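Local coordinates for CYCLIN domain-containing protein (Chaetomium thermophilum, PDB 6Z3U) that serves as the cyclin H subunit of the CAK complex, where it probably regulates the cyclin-dependent kinase it binds alongside a RING-type partner, at residues A95-A100 against L137-F142; R193-E198 against E253-D258; S26-M31 against Y231-P236; I168-F173 against N367-Q372; E86-T91 against A348-I353. All blocks are in the same frame, centred on the assembly; numbering follows the deposited sequence.

The five contacts tie together a cyclin whose regular structure is all helix. Contacts 1 and 5 each take one segment, 95-100 and 86-91, from helix 83-103, their centres about 17 Å apart. Contact 4 is next to contact 1, centres about 16 Å apart, and the two touch: Val-138 CG2 packs 3.4 Å from Ile-168 O, and Phe-141 and Phe-142 meet Glu-172. These last residues also face the kinase chain. Contact 2 belongs to the C-terminal cyclin domain and faces the RING-type chain; its centre is about 46 Å from that of contact 4. Contact 3 joins helix 25-48 to the C-terminal domain, about 22 Å from contact 1, centre to centre.

Contact 1: residues A95-A100 against L137-F142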
# COMPACT_ATOMS: atom_id res chain seq x y z
N ALA A 95 -9.86 17.80 -12.97
CA ALA A 95 -8.93 18.23 -14.01
C ALA A 95 -7.96 19.28 -13.47
O ALA A 95 -6.78 19.26 -13.82
CB ALA A 95 -9.71 18.79 -15.20
N GLU A 96 -8.45 20.19 -12.63
CA GLU A 96 -7.56 21.17 -12.01
C GLU A 96 -6.56 20.48 -11.08
O GLU A 96 -5.39 20.89 -11.01
CB GLU A 96 -8.38 22.21 -11.25
CG GLU A 96 -7.55 23.37 -10.70
CD GLU A 96 -8.42 24.49 -10.14
OE1 GLU A 96 -8.96 24.32 -9.03
OE2 GLU A 96 -8.56 25.53 -10.81
N LEU A 97 -7.01 19.45 -10.37
CA LEU A 97 -6.10 18.68 -9.52
C LEU A 97 -4.97 18.08 -10.35
O LEU A 97 -3.79 18.18 -9.98
CB LEU A 97 -6.89 17.58 -8.80
CG LEU A 97 -6.13 16.68 -7.83
CD1 LEU A 97 -7.04 16.23 -6.70
CD2 LEU A 97 -5.55 15.47 -8.54
N LEU A 98 -5.30 17.47 -11.49
CA LEU A 98 -4.28 16.89 -12.35
C LEU A 98 -3.33 17.96 -12.87
O LEU A 98 -2.11 17.79 -12.86
CB LEU A 98 -4.94 16.14 -13.51
CG LEU A 98 -5.74 14.88 -13.16
CD1 LEU A 98 -6.40 14.31 -14.40
CD2 LEU A 98 -4.85 13.85 -12.50
N ARG A 99 -3.89 19.09 -13.34
CA ARG A 99 -3.04 20.19 -13.78
C ARG A 99 -2.08 20.61 -12.67
O ARG A 99 -0.89 20.82 -12.91
CB ARG A 99 -3.89 21.38 -14.23
CG ARG A 99 -4.64 21.16 -15.54
CD ARG A 99 -5.16 22.48 -16.13
NE ARG A 99 -6.07 23.18 -15.23
CZ ARG A 99 -7.39 23.00 -15.21
NH1 ARG A 99 -7.98 22.14 -16.03
NH2 ARG A 99 -8.14 23.68 -14.34
N ALA A 100 -2.59 20.72 -11.44
CA ALA A 100 -1.73 21.09 -10.32
C ALA A 100 -0.63 20.06 -10.12
O ALA A 100 0.52 20.42 -9.82
CB ALA A 100 -2.57 21.24 -9.05
N LEU A 137 -6.30 20.19 -2.79
CA LEU A 137 -4.94 20.15 -2.28
C LEU A 137 -4.74 19.00 -1.31
O LEU A 137 -3.67 18.37 -1.28
CB LEU A 137 -4.60 21.48 -1.60
CG LEU A 137 -4.18 22.61 -2.54
CD1 LEU A 137 -4.24 23.96 -1.83
CD2 LEU A 137 -2.79 22.34 -3.07
N VAL A 138 -5.76 18.70 -0.50
CA VAL A 138 -5.64 17.61 0.47
C VAL A 138 -5.45 16.27 -0.24
O VAL A 138 -4.65 15.44 0.18
CB VAL A 138 -6.88 17.58 1.39
CG1 VAL A 138 -6.80 16.41 2.35
CG2 VAL A 138 -7.01 18.90 2.15
N ALA A 139 -6.19 16.06 -1.34
CA ALA A 139 -6.07 14.80 -2.06
C ALA A 139 -4.69 14.63 -2.67
O ALA A 139 -4.20 13.50 -2.78
CB ALA A 139 -7.14 14.73 -3.16
N LEU A 140 -4.04 15.73 -3.06
CA LEU A 140 -2.67 15.64 -3.57
C LEU A 140 -1.69 15.36 -2.44
O LEU A 140 -0.77 14.54 -2.59
CB LEU A 140 -2.30 16.93 -4.29
CG LEU A 140 -2.78 17.05 -5.74
CD1 LEU A 140 -2.71 18.50 -6.20
CD2 LEU A 140 -1.97 16.17 -6.65
N PHE A 141 -1.86 16.02 -1.29
CA PHE A 141 -0.96 15.80 -0.17
C PHE A 141 -1.09 14.39 0.38
O PHE A 141 -0.09 13.72 0.64
CB PHE A 141 -1.23 16.83 0.92
CG PHE A 141 -0.29 16.73 2.10
CD1 PHE A 141 1.04 17.07 1.97
CD2 PHE A 141 -0.76 16.29 3.33
CE1 PHE A 141 1.90 16.98 3.05
CE2 PHE A 141 0.09 16.20 4.41
CZ PHE A 141 1.42 16.54 4.27
N PHE A 142 -2.33 13.92 0.58
CA PHE A 142 -2.53 12.57 1.08
C PHE A 142 -2.19 11.52 0.02
O PHE A 142 -1.79 10.41 0.36
CB PHE A 142 -3.97 12.41 1.56
CG PHE A 142 -4.16 11.31 2.56
CD1 PHE A 142 -3.54 11.37 3.80
CD2 PHE A 142 -4.98 10.23 2.28
CE1 PHE A 142 -3.71 10.37 4.73
CE2 PHE A 142 -5.16 9.22 3.21
CZ PHE A 142 -4.53 9.29 4.43
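Leu-97 and Leu-140 pack side by side where helix 83-103 crosses helix 132-146, two helices of the all-helical cyclin-like fold. The axes of the short segments come within 10.3 Å at a crossing angle of -48°, a spacing that leucines can fill from both sides. The tight part is built by these two residues, whose side chains run alongside one another, pointing opposite ways, CG of Leu-97 lying 4.0 Å from CG of Leu-140. Leu-97 carries its CG anti to the backbone N (chi1 -178°), and the branch then runs on to set CD1 against the methyl of Ala-139. A small residue suits that place because the leucine can lie over it. Phe-118 of helix 108-124 also touches both Leu-97 and Ala-139 and helps to enclose this side.

The looser side lies one turn further along helix 83-103, at the partly exposed Ala-100, whose methyl touches Leu-140 CD1 alone across the contact. Close by, Arg-99 turns off to the loop, with a weak hydrogen bond from NH1 to Trp-340 O. There Leu-140 CD1 bridges both parts, 3.9 Å from Leu-97 O and 4.0 Å from Ala-100 CB.

Contact 2: residues R193-E198 against E253-D258; sequences RGAIME and ERLIQD
Leu-255 buries the most surface here, spreading its two methyl branches over Ala-195 and Glu-198 on the facing helix. Its CG stands anti to the backbone N (chi1 -158°), which carries the fork toward helix 189-200. CD2 settles on the side of Ala-195, 3.8 Å from CB of Ala-195 and 3.9 Å from its carbonyl O; a methyl is all the bulk that Ala-195 puts between the leucine and the helix backbone. CD1 takes the other direction and meets the aliphatic part of Glu-198, resting mainly against CG, with Glu-198 CB second at 3.9 Å from CD1.

Helices 189-200 and 249-261 are thus joined within the C-terminal cyclin domain, by two residues spaced one turn apart on the first and one leucine on the second. Glu-198 suits its partly exposed place by being two-natured. Its methylenes cover the leucine, while a bend at chi2 (59°) turns the carboxylate aside, where OE1 forms a salt bridge with Arg-19 NH2 of the RING-type chain. A second acid stands nearby, Glu-198 OE2 and Asp-258 OD2 being 5.7 Å apart. Any repulsion is probably eased by Arg-254, whose NE makes a salt bridge of 3.3 Å to Asp-258 OD2, on the syn side but 29° out of the carboxylate plane, and whose NH2 pairs with Asp-204.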
# COMPACT_ATOMS: atom_id res chain seq x y z
N ARG A 193 2.76 -1.21 -19.43
CA ARG A 193 4.11 -1.64 -19.78
C ARG A 193 4.22 -3.16 -19.75
O ARG A 193 5.03 -3.74 -20.48
CB ARG A 193 5.12 -0.99 -18.85
CG ARG A 193 6.56 -1.12 -19.31
CD ARG A 193 7.42 -0.00 -18.73
NE ARG A 193 7.36 1.21 -19.54
CZ ARG A 193 7.88 2.38 -19.19
NH1 ARG A 193 8.50 2.51 -18.02
NH2 ARG A 193 7.78 3.42 -20.00
N GLY A 194 3.42 -3.82 -18.91
CA GLY A 194 3.39 -5.27 -18.91
C GLY A 194 2.75 -5.83 -20.17
O GLY A 194 3.21 -6.84 -20.71
N ALA A 195 1.69 -5.18 -20.65
CA ALA A 195 1.03 -5.64 -21.86
C ALA A 195 1.90 -5.47 -23.10
O ALA A 195 1.80 -6.26 -24.04
CB ALA A 195 -0.30 -4.90 -22.05
N ILE A 196 2.77 -4.45 -23.11
CA ILE A 196 3.64 -4.24 -24.26
C ILE A 196 4.65 -5.37 -24.39
O ILE A 196 4.97 -5.82 -25.50
CB ILE A 196 4.34 -2.87 -24.16
CG1 ILE A 196 3.32 -1.74 -24.28
CG2 ILE A 196 5.42 -2.74 -25.23
CD1 ILE A 196 2.63 -1.65 -25.63
N MET A 197 5.18 -5.86 -23.27
CA MET A 197 6.16 -6.93 -23.33
C MET A 197 5.55 -8.21 -23.90
O MET A 197 6.19 -8.90 -24.70
CB MET A 197 6.76 -7.18 -21.95
CG MET A 197 7.65 -6.05 -21.48
SD MET A 197 8.32 -6.25 -19.82
CE MET A 197 6.85 -6.09 -18.81
N GLU A 198 4.31 -8.53 -23.52
CA GLU A 198 3.66 -9.71 -24.09
C GLU A 198 3.52 -9.57 -25.60
O GLU A 198 3.64 -10.56 -26.34
CB GLU A 198 2.30 -9.92 -23.43
CG GLU A 198 1.51 -11.10 -24.00
CD GLU A 198 2.25 -12.42 -23.88
OE1 GLU A 198 2.85 -12.67 -22.81
OE2 GLU A 198 2.23 -13.21 -24.85
N GLU A 253 -6.97 -6.20 -29.67
CA GLU A 253 -7.66 -7.42 -30.06
C GLU A 253 -6.70 -8.59 -30.16
O GLU A 253 -7.03 -9.72 -29.77
CB GLU A 253 -8.39 -7.20 -31.39
CG GLU A 253 -9.65 -6.36 -31.26
CD GLU A 253 -10.32 -6.10 -32.60
OE1 GLU A 253 -9.91 -6.72 -33.60
OE2 GLU A 253 -11.25 -5.26 -32.64
N ARG A 254 -5.48 -8.34 -30.65
CA ARG A 254 -4.50 -9.41 -30.76
C ARG A 254 -4.20 -10.02 -29.40
O ARG A 254 -4.20 -11.25 -29.24
CB ARG A 254 -3.21 -8.87 -31.40
CG ARG A 254 -2.08 -9.90 -31.52
CD ARG A 254 -2.54 -11.18 -32.18
NE ARG A 254 -1.43 -12.08 -32.45
CZ ARG A 254 -0.62 -11.98 -33.50
NH1 ARG A 254 0.37 -12.85 -33.66
NH2 ARG A 254 -0.78 -11.01 -34.39
N LEU A 255 -3.96 -9.17 -28.40
CA LEU A 255 -3.57 -9.67 -27.08
C LEU A 255 -4.69 -10.51 -26.46
O LEU A 255 -4.42 -11.55 -25.85
CB LEU A 255 -3.21 -8.49 -26.19
CG LEU A 255 -2.32 -8.73 -24.97
CD1 LEU A 255 -1.10 -9.56 -25.34
CD2 LEU A 255 -1.88 -7.39 -24.38
N ILE A 256 -5.94 -10.06 -26.60
CA ILE A 256 -7.06 -10.80 -26.03
C ILE A 256 -7.26 -12.13 -26.75
O ILE A 256 -7.52 -13.16 -26.13
CB ILE A 256 -8.34 -9.95 -26.05
CG1 ILE A 256 -8.13 -8.66 -25.25
CG2 ILE A 256 -9.52 -10.74 -25.50
CD1 ILE A 256 -9.28 -7.68 -25.35
N GLN A 257 -7.15 -12.12 -28.09
CA GLN A 257 -7.33 -13.36 -28.84
C GLN A 257 -6.29 -14.40 -28.45
O GLN A 257 -6.62 -15.58 -28.29
CB GLN A 257 -7.26 -13.08 -30.34
CG GLN A 257 -8.34 -12.17 -30.91
CD GLN A 257 -9.75 -12.71 -30.72
OE1 GLN A 257 -9.98 -13.92 -30.69
NE2 GLN A 257 -10.71 -11.79 -30.60
N ASP A 258 -5.04 -13.97 -28.28
CA ASP A 258 -3.95 -14.92 -28.03
C ASP A 258 -4.16 -15.66 -26.71
O ASP A 258 -4.05 -16.89 -26.65
CB ASP A 258 -2.61 -14.18 -28.02
CG ASP A 258 -2.05 -13.98 -29.42
OD1 ASP A 258 -2.74 -14.33 -30.41
OD2 ASP A 258 -0.91 -13.48 -29.54

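Contact 3: residues S26-M31 against Y231-P236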
# COMPACT_ATOMS: atom_id res chain seq x y z
N SER A 26 -25.67 2.17 -12.09
CA SER A 26 -26.91 2.46 -11.38
C SER A 26 -26.66 2.66 -9.90
O SER A 26 -27.24 3.55 -9.27
CB SER A 26 -27.91 1.33 -11.61
OG SER A 26 -29.18 1.64 -11.05
N GLN A 27 -25.78 1.84 -9.31
CA GLN A 27 -25.43 2.01 -7.90
C GLN A 27 -24.71 3.33 -7.68
O GLN A 27 -24.94 4.01 -6.67
CB GLN A 27 -24.56 0.84 -7.44
CG GLN A 27 -25.33 -0.45 -7.21
CD GLN A 27 -24.42 -1.65 -7.06
OE1 GLN A 27 -24.51 -2.62 -7.82
NE2 GLN A 27 -23.51 -1.59 -6.09
N LEU A 28 -23.83 3.72 -8.61
CA LEU A 28 -23.08 4.96 -8.45
C LEU A 28 -24.01 6.16 -8.45
O LEU A 28 -23.86 7.07 -7.61
CB LEU A 28 -22.04 5.09 -9.57
CG LEU A 28 -20.78 5.89 -9.25
CD1 LEU A 28 -19.92 5.14 -8.25
CD2 LEU A 28 -20.00 6.20 -10.51
N ALA A 29 -24.97 6.20 -9.37
CA ALA A 29 -25.89 7.33 -9.42
C ALA A 29 -26.71 7.43 -8.15
O ALA A 29 -26.84 8.51 -7.56
CB ALA A 29 -26.80 7.20 -10.65
N SER A 30 -27.27 6.30 -7.69
CA SER A 30 -28.11 6.32 -6.50
C SER A 30 -27.34 6.85 -5.29
O SER A 30 -27.88 7.64 -4.50
CB SER A 30 -28.66 4.92 -6.23
OG SER A 30 -29.58 4.54 -7.24
N MET A 31 -26.09 6.42 -5.11
CA MET A 31 -25.28 6.94 -4.02
C MET A 31 -25.09 8.45 -4.13
O MET A 31 -25.30 9.18 -3.16
CB MET A 31 -23.92 6.23 -3.99
CG MET A 31 -23.97 4.86 -3.34
SD MET A 31 -22.34 4.13 -3.10
CE MET A 31 -22.04 3.47 -4.73
N TYR A 231 -12.69 3.90 -13.14
CA TYR A 231 -12.20 3.07 -12.04
C TYR A 231 -13.34 2.35 -11.33
O TYR A 231 -13.15 1.24 -10.82
CB TYR A 231 -11.42 3.92 -11.04
CG TYR A 231 -9.98 4.18 -11.43
CD1 TYR A 231 -9.64 4.53 -12.73
CD2 TYR A 231 -8.96 4.09 -10.49
CE1 TYR A 231 -8.33 4.77 -13.09
CE2 TYR A 231 -7.65 4.34 -10.84
CZ TYR A 231 -7.34 4.68 -12.14
OH TYR A 231 -6.03 4.92 -12.49
N PHE A 232 -14.53 2.96 -11.28
CA PHE A 232 -15.63 2.39 -10.51
C PHE A 232 -16.29 1.20 -11.18
O PHE A 232 -16.90 0.38 -10.50
CB PHE A 232 -16.70 3.46 -10.24
CG PHE A 232 -16.19 4.65 -9.48
CD1 PHE A 232 -15.65 4.51 -8.21
CD2 PHE A 232 -16.29 5.92 -10.03
CE1 PHE A 232 -15.20 5.61 -7.52
CE2 PHE A 232 -15.83 7.02 -9.33
CZ PHE A 232 -15.29 6.87 -8.08
N HIS A 233 -16.16 1.08 -12.51
CA HIS A 233 -16.85 0.04 -13.25
C HIS A 233 -15.93 -0.95 -13.95
O HIS A 233 -16.42 -1.96 -14.47
CB HIS A 233 -17.78 0.67 -14.30
CG HIS A 233 -18.61 1.80 -13.77
ND1 HIS A 233 -19.47 1.66 -12.71
CD2 HIS A 233 -18.69 3.10 -14.15
CE1 HIS A 233 -20.06 2.81 -12.46
NE2 HIS A 233 -19.60 3.71 -13.32
N PHE A 234 -14.62 -0.69 -13.98
CA PHE A 234 -13.70 -1.53 -14.73
C PHE A 234 -12.42 -1.73 -13.93
O PHE A 234 -12.06 -0.92 -13.07
CB PHE A 234 -13.38 -0.92 -16.09
CG PHE A 234 -14.60 -0.62 -16.92
CD1 PHE A 234 -15.25 -1.64 -17.60
CD2 PHE A 234 -15.09 0.67 -17.02
CE1 PHE A 234 -16.38 -1.37 -18.35
CE2 PHE A 234 -16.21 0.94 -17.78
CZ PHE A 234 -16.85 -0.08 -18.45
N THR A 235 -11.76 -2.83 -14.21
CA THR A 235 -10.52 -3.26 -13.59
C THR A 235 -9.32 -2.62 -14.29
O THR A 235 -9.39 -2.32 -15.49
CB THR A 235 -10.41 -4.78 -13.67
OG1 THR A 235 -11.53 -5.37 -12.99
CG2 THR A 235 -9.13 -5.29 -13.05
N PRO A 236 -8.22 -2.37 -13.57
CA PRO A 236 -7.04 -1.80 -14.24
C PRO A 236 -6.65 -2.52 -15.52
O PRO A 236 -6.25 -1.87 -16.49
CB PRO A 236 -5.95 -1.91 -13.16
CG PRO A 236 -6.71 -1.73 -11.89
CD PRO A 236 -8.05 -2.41 -12.11
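Leu-28 makes this contact by itself from the side of helix 25-48, placing its two methyls against the aromatic side chains of Phe-232 and His-233. The CH-pi part belongs to CD1. It stands over one face of the Phe-232 ring, 4.2 Å from the ring centroid and 23° off the normal, shifted toward the rim near CG and CD2. Leu-28 runs roughly perpendicular to the Phe-232 side chain.

The remaining van der Waals packing belongs to CD2, which fits between the two rings, 3.8 Å from Phe-232 CD2 and 3.8 Å from His-233 NE2. CB of Phe-232 lies 4.0 Å above the centre of the His-233 ring, holding one of its faces. A forked, purely apolar residue suits this place because one methyl can cover the Phe-232 face while the other lies against both rings. An alanine here would lose both branches and would probably leave the Phe-232 face and the His-233 ring without their cover from helix 25-48.

A polar bond reaches the imidazole from outside the two segments: His-233 ND1 is hydrogen-bonded to Phe-23 O.

The contact thus brings helix 25-48 onto the short, weakly bonded helix 230-233 of the C-terminal cyclin region. Helix 108-124 reaches in with Ile-123 against Leu-28 and Lys-119 against Phe-232, while Met-328 of helix 313-330 packs on His-233.

Contact 4: residues I168-F173 against N367-Q372; sequences ILAGEF and NLVELQ
Ala-170 meets Leu-368 and Gln-372 in a partly buried, mainly apolar contact, in which the turn between helices 166-169 and 172-178 of the cyclin-like fold receives the first turn of helix 368-380. CB of the alanine lies 3.6 Å from Leu-368 CB and, more loosely, 4.3 Å from Val-369 CG2. A small side chain lets the backbones come close, the CA atoms of Ala-170 and Val-369 being 5.5 Å apart, and Gly-171 offers no bulk near Leu-368 CD1.

Gln-372 covers the alanine. Its CG is anti to the backbone N (chi1 -173°) and the chain stays extended, which brings NE2 beside CA and CB of Ala-170. OE1 is hydrogen-bonded to Arg-376 NH2. The helix starts at an N-cap: Asn-367 OD1 accepts from Glu-370 N at 3.2 Å, with the donor well above the carbonyl plane.

Nearby, Glu-172 OE1 forms a salt bridge with Lys-145 of this chain and OE2 is hydrogen-bonded to Met-134 N of the kinase chain, probably the counterpart of the Lys-Glu pair with which other cyclins hold their kinase. With methyl, methylene, amide and backbone atoms meeting and no polar bond between the segments, the contact probably relies on close fit.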
# COMPACT_ATOMS: atom_id res chain seq x y z
N ILE A 168 -4.35 23.07 4.85
CA ILE A 168 -4.35 21.79 4.15
C ILE A 168 -4.47 20.62 5.13
O ILE A 168 -5.18 19.65 4.85
CB ILE A 168 -3.07 21.67 3.29
CG1 ILE A 168 -3.01 22.81 2.27
CG2 ILE A 168 -3.03 20.32 2.58
CD1 ILE A 168 -1.72 22.88 1.48
N LEU A 169 -3.79 20.69 6.27
CA LEU A 169 -3.84 19.60 7.23
C LEU A 169 -5.25 19.40 7.79
O LEU A 169 -5.62 18.28 8.14
CB LEU A 169 -2.86 19.86 8.38
CG LEU A 169 -1.39 19.97 8.00
CD1 LEU A 169 -0.56 20.30 9.24
CD2 LEU A 169 -0.89 18.70 7.35
N ALA A 170 -6.03 20.48 7.89
CA ALA A 170 -7.35 20.39 8.50
C ALA A 170 -8.24 19.37 7.80
O ALA A 170 -9.18 18.86 8.42
CB ALA A 170 -8.03 21.76 8.48
N GLY A 171 -7.98 19.08 6.53
CA GLY A 171 -8.82 18.17 5.78
C GLY A 171 -8.22 16.79 5.62
O GLY A 171 -8.88 15.89 5.08
N GLU A 172 -6.98 16.59 6.08
CA GLU A 172 -6.30 15.32 5.87
C GLU A 172 -7.10 14.17 6.48
O GLU A 172 -7.46 13.21 5.78
CB GLU A 172 -4.89 15.37 6.45
CG GLU A 172 -4.03 14.17 6.04
CD GLU A 172 -2.69 14.13 6.75
OE1 GLU A 172 -1.71 13.66 6.13
OE2 GLU A 172 -2.60 14.57 7.91
N PHE A 173 -7.37 14.24 7.78
CA PHE A 173 -8.10 13.15 8.43
C PHE A 173 -9.53 13.06 7.90
O PHE A 173 -10.08 11.96 7.78
CB PHE A 173 -8.11 13.35 9.94
CG PHE A 173 -8.58 12.14 10.70
CD1 PHE A 173 -7.90 10.93 10.60
CD2 PHE A 173 -9.70 12.20 11.51
CE1 PHE A 173 -8.33 9.82 11.30
CE2 PHE A 173 -10.14 11.09 12.21
CZ PHE A 173 -9.45 9.90 12.10
N ASN A 367 -15.44 25.94 6.58
CA ASN A 367 -14.14 26.37 7.10
C ASN A 367 -13.51 25.19 7.82
O ASN A 367 -13.85 24.87 8.96
CB ASN A 367 -14.30 27.57 8.03
CG ASN A 367 -12.97 28.21 8.39
OD1 ASN A 367 -11.94 27.54 8.44
ND2 ASN A 367 -12.99 29.51 8.64
N LEU A 368 -12.56 24.53 7.14
CA LEU A 368 -11.95 23.33 7.70
C LEU A 368 -11.15 23.65 8.96
O LEU A 368 -11.18 22.89 9.94
CB LEU A 368 -11.05 22.67 6.66
CG LEU A 368 -11.75 22.36 5.33
CD1 LEU A 368 -10.72 21.98 4.28
CD2 LEU A 368 -12.78 21.26 5.51
N VAL A 369 -10.41 24.76 8.95
CA VAL A 369 -9.61 25.12 10.11
C VAL A 369 -10.49 25.33 11.33
O VAL A 369 -10.12 24.97 12.45
CB VAL A 369 -8.76 26.37 9.81
CG1 VAL A 369 -8.01 26.81 11.06
CG2 VAL A 369 -7.80 26.09 8.67
N GLU A 370 -11.67 25.94 11.14
CA GLU A 370 -12.58 26.12 12.26
C GLU A 370 -13.24 24.80 12.65
O GLU A 370 -13.37 24.49 13.84
CB GLU A 370 -13.65 27.16 11.92
CG GLU A 370 -13.14 28.59 11.90
CD GLU A 370 -12.66 29.08 13.26
OE1 GLU A 370 -11.43 29.28 13.43
OE2 GLU A 370 -13.50 29.25 14.17
N LEU A 371 -13.66 24.01 11.66
CA LEU A 371 -14.21 22.69 11.95
C LEU A 371 -13.23 21.88 12.81
O LEU A 371 -13.64 21.22 13.77
CB LEU A 371 -14.51 21.95 10.65
CG LEU A 371 -15.64 20.91 10.67
CD1 LEU A 371 -15.57 20.03 9.42
CD2 LEU A 371 -15.60 20.05 11.92
N GLN A 372 -11.95 21.93 12.47
CA GLN A 372 -10.95 21.22 13.27
C GLN A 372 -10.81 21.84 14.65
O GLN A 372 -10.63 21.12 15.64
CB GLN A 372 -9.61 21.23 12.53
CG GLN A 372 -8.54 20.37 13.19
CD GLN A 372 -7.24 20.33 12.41
OE1 GLN A 372 -6.51 19.34 12.45
NE2 GLN A 372 -6.94 21.40 11.69

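Contact 5: residues E86-T91 against A348-I353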
# COMPACT_ATOMS: atom_id res chain seq x y z
N GLU A 86 -23.49 19.03 -9.22
CA GLU A 86 -22.52 18.59 -8.22
C GLU A 86 -21.42 17.77 -8.88
O GLU A 86 -20.23 18.00 -8.64
CB GLU A 86 -23.23 17.80 -7.13
CG GLU A 86 -22.73 18.05 -5.72
CD GLU A 86 -23.58 17.35 -4.67
OE1 GLU A 86 -24.69 17.83 -4.39
OE2 GLU A 86 -23.12 16.34 -4.11
N LEU A 87 -21.81 16.81 -9.72
CA LEU A 87 -20.84 15.98 -10.43
C LEU A 87 -20.01 16.79 -11.42
O LEU A 87 -18.87 16.43 -11.71
CB LEU A 87 -21.56 14.84 -11.15
CG LEU A 87 -20.71 13.81 -11.89
CD1 LEU A 87 -19.66 13.22 -10.97
CD2 LEU A 87 -21.61 12.71 -12.44
N LEU A 88 -20.58 17.88 -11.95
CA LEU A 88 -19.86 18.70 -12.91
C LEU A 88 -18.68 19.41 -12.25
O LEU A 88 -17.59 19.49 -12.83
CB LEU A 88 -20.80 19.71 -13.56
CG LEU A 88 -20.48 20.17 -14.98
CD1 LEU A 88 -21.62 21.00 -15.55
CD2 LEU A 88 -19.18 20.96 -15.03
N LEU A 89 -18.87 19.92 -11.03
CA LEU A 89 -17.77 20.59 -10.34
C LEU A 89 -16.69 19.59 -9.95
O LEU A 89 -15.50 19.92 -9.97
CB LEU A 89 -18.29 21.33 -9.12
CG LEU A 89 -19.12 22.59 -9.37
CD1 LEU A 89 -19.47 23.27 -8.05
CD2 LEU A 89 -18.39 23.56 -10.28
N VAL A 90 -17.08 18.37 -9.58
CA VAL A 90 -16.09 17.35 -9.26
C VAL A 90 -15.21 17.08 -10.47
O VAL A 90 -13.98 16.95 -10.36
CB VAL A 90 -16.77 16.06 -8.77
CG1 VAL A 90 -15.76 14.93 -8.64
CG2 VAL A 90 -17.46 16.31 -7.44
N THR A 91 -15.82 16.99 -11.66
CA THR A 91 -15.04 16.76 -12.87
C THR A 91 -14.13 17.94 -13.17
O THR A 91 -12.98 17.76 -13.57
CB THR A 91 -15.98 16.49 -14.05
OG1 THR A 91 -16.91 15.45 -13.69
CG2 THR A 91 -15.20 16.05 -15.28
N ALA A 348 -18.79 30.35 -18.55
CA ALA A 348 -20.13 30.02 -19.01
C ALA A 348 -20.74 28.84 -18.27
O ALA A 348 -21.93 28.87 -17.94
CB ALA A 348 -20.10 29.72 -20.51
N GLN A 349 -19.96 27.80 -17.99
CA GLN A 349 -20.50 26.57 -17.42
C GLN A 349 -20.17 26.37 -15.95
O GLN A 349 -20.98 25.80 -15.22
CB GLN A 349 -19.98 25.35 -18.20
CG GLN A 349 -20.42 25.28 -19.64
CD GLN A 349 -20.03 23.98 -20.32
OE1 GLN A 349 -19.40 23.98 -21.37
NE2 GLN A 349 -20.41 22.86 -19.70
N ILE A 350 -19.00 26.82 -15.50
CA ILE A 350 -18.56 26.55 -14.13
C ILE A 350 -18.92 27.69 -13.19
O ILE A 350 -19.47 27.46 -12.11
CB ILE A 350 -17.04 26.27 -14.12
CG1 ILE A 350 -16.72 24.94 -14.80
CG2 ILE A 350 -16.50 26.29 -12.69
CD1 ILE A 350 -17.34 23.73 -14.14
N GLN A 351 -18.62 28.93 -13.57
CA GLN A 351 -18.83 30.05 -12.66
C GLN A 351 -20.27 30.14 -12.17
O GLN A 351 -20.47 30.33 -10.96
CB GLN A 351 -18.39 31.35 -13.34
CG GLN A 351 -18.48 32.57 -12.43
CD GLN A 351 -17.66 32.39 -11.17
OE1 GLN A 351 -16.48 32.03 -11.22
NE2 GLN A 351 -18.29 32.62 -10.02
N PRO A 352 -21.30 30.03 -13.01
CA PRO A 352 -22.67 30.02 -12.48
C PRO A 352 -22.86 29.02 -11.36
O PRO A 352 -23.57 29.31 -10.38
CB PRO A 352 -23.52 29.65 -13.71
CG PRO A 352 -22.66 29.90 -14.91
CD PRO A 352 -21.26 30.24 -14.47
N ILE A 353 -22.25 27.84 -11.46
CA ILE A 353 -22.45 26.81 -10.45
C ILE A 353 -21.77 27.21 -9.15
O ILE A 353 -22.34 27.05 -8.06
CB ILE A 353 -21.94 25.45 -10.95
CG1 ILE A 353 -22.41 25.18 -12.39
CG2 ILE A 353 -22.40 24.33 -10.03
CD1 ILE A 353 -23.91 25.32 -12.59
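Leu-89 is the main bump of this contact, its fork set into the hollow between Ile-350 and Ile-353, which stand one turn apart on helix 343-358. CD1 comes in at a slant, 3.7 Å from Ile-353 CG2, while CD2 fills the space between the isoleucines, 4.0 Å from Ile-350 CD1 and 4.1 Å from Ile-353 CB. A first torsion with CG anti to the carbonyl carbon (chi1 -71°) aims the fork.

The reverse fit is made by Ile-350. Its CD1 enters the notch between neighbouring Leu-88 and Leu-89 and touches a CD2 methyl of each. Helix 83-103 is here crossed steeply by helix 343-358, late in the chain, at -116° with the segment axes 10.5 Å apart, in the helical cyclin fold. The partner helix has a pi-type turn at 348-350 and a kink at Pro-352, which lacks an N-H. Isoleucines suit the fit: CG2 of Ile-353, close to the backbone, meets Leu-89, and the longer CD1 arm of Ile-350 reaches the notch.

Cutting Leu-89 back to an alanine would probably open a gap between Ile-350 and Ile-353 and leave Ile-353 CG2 without its partner. Leu-357 touches Leu-89 from the next turn.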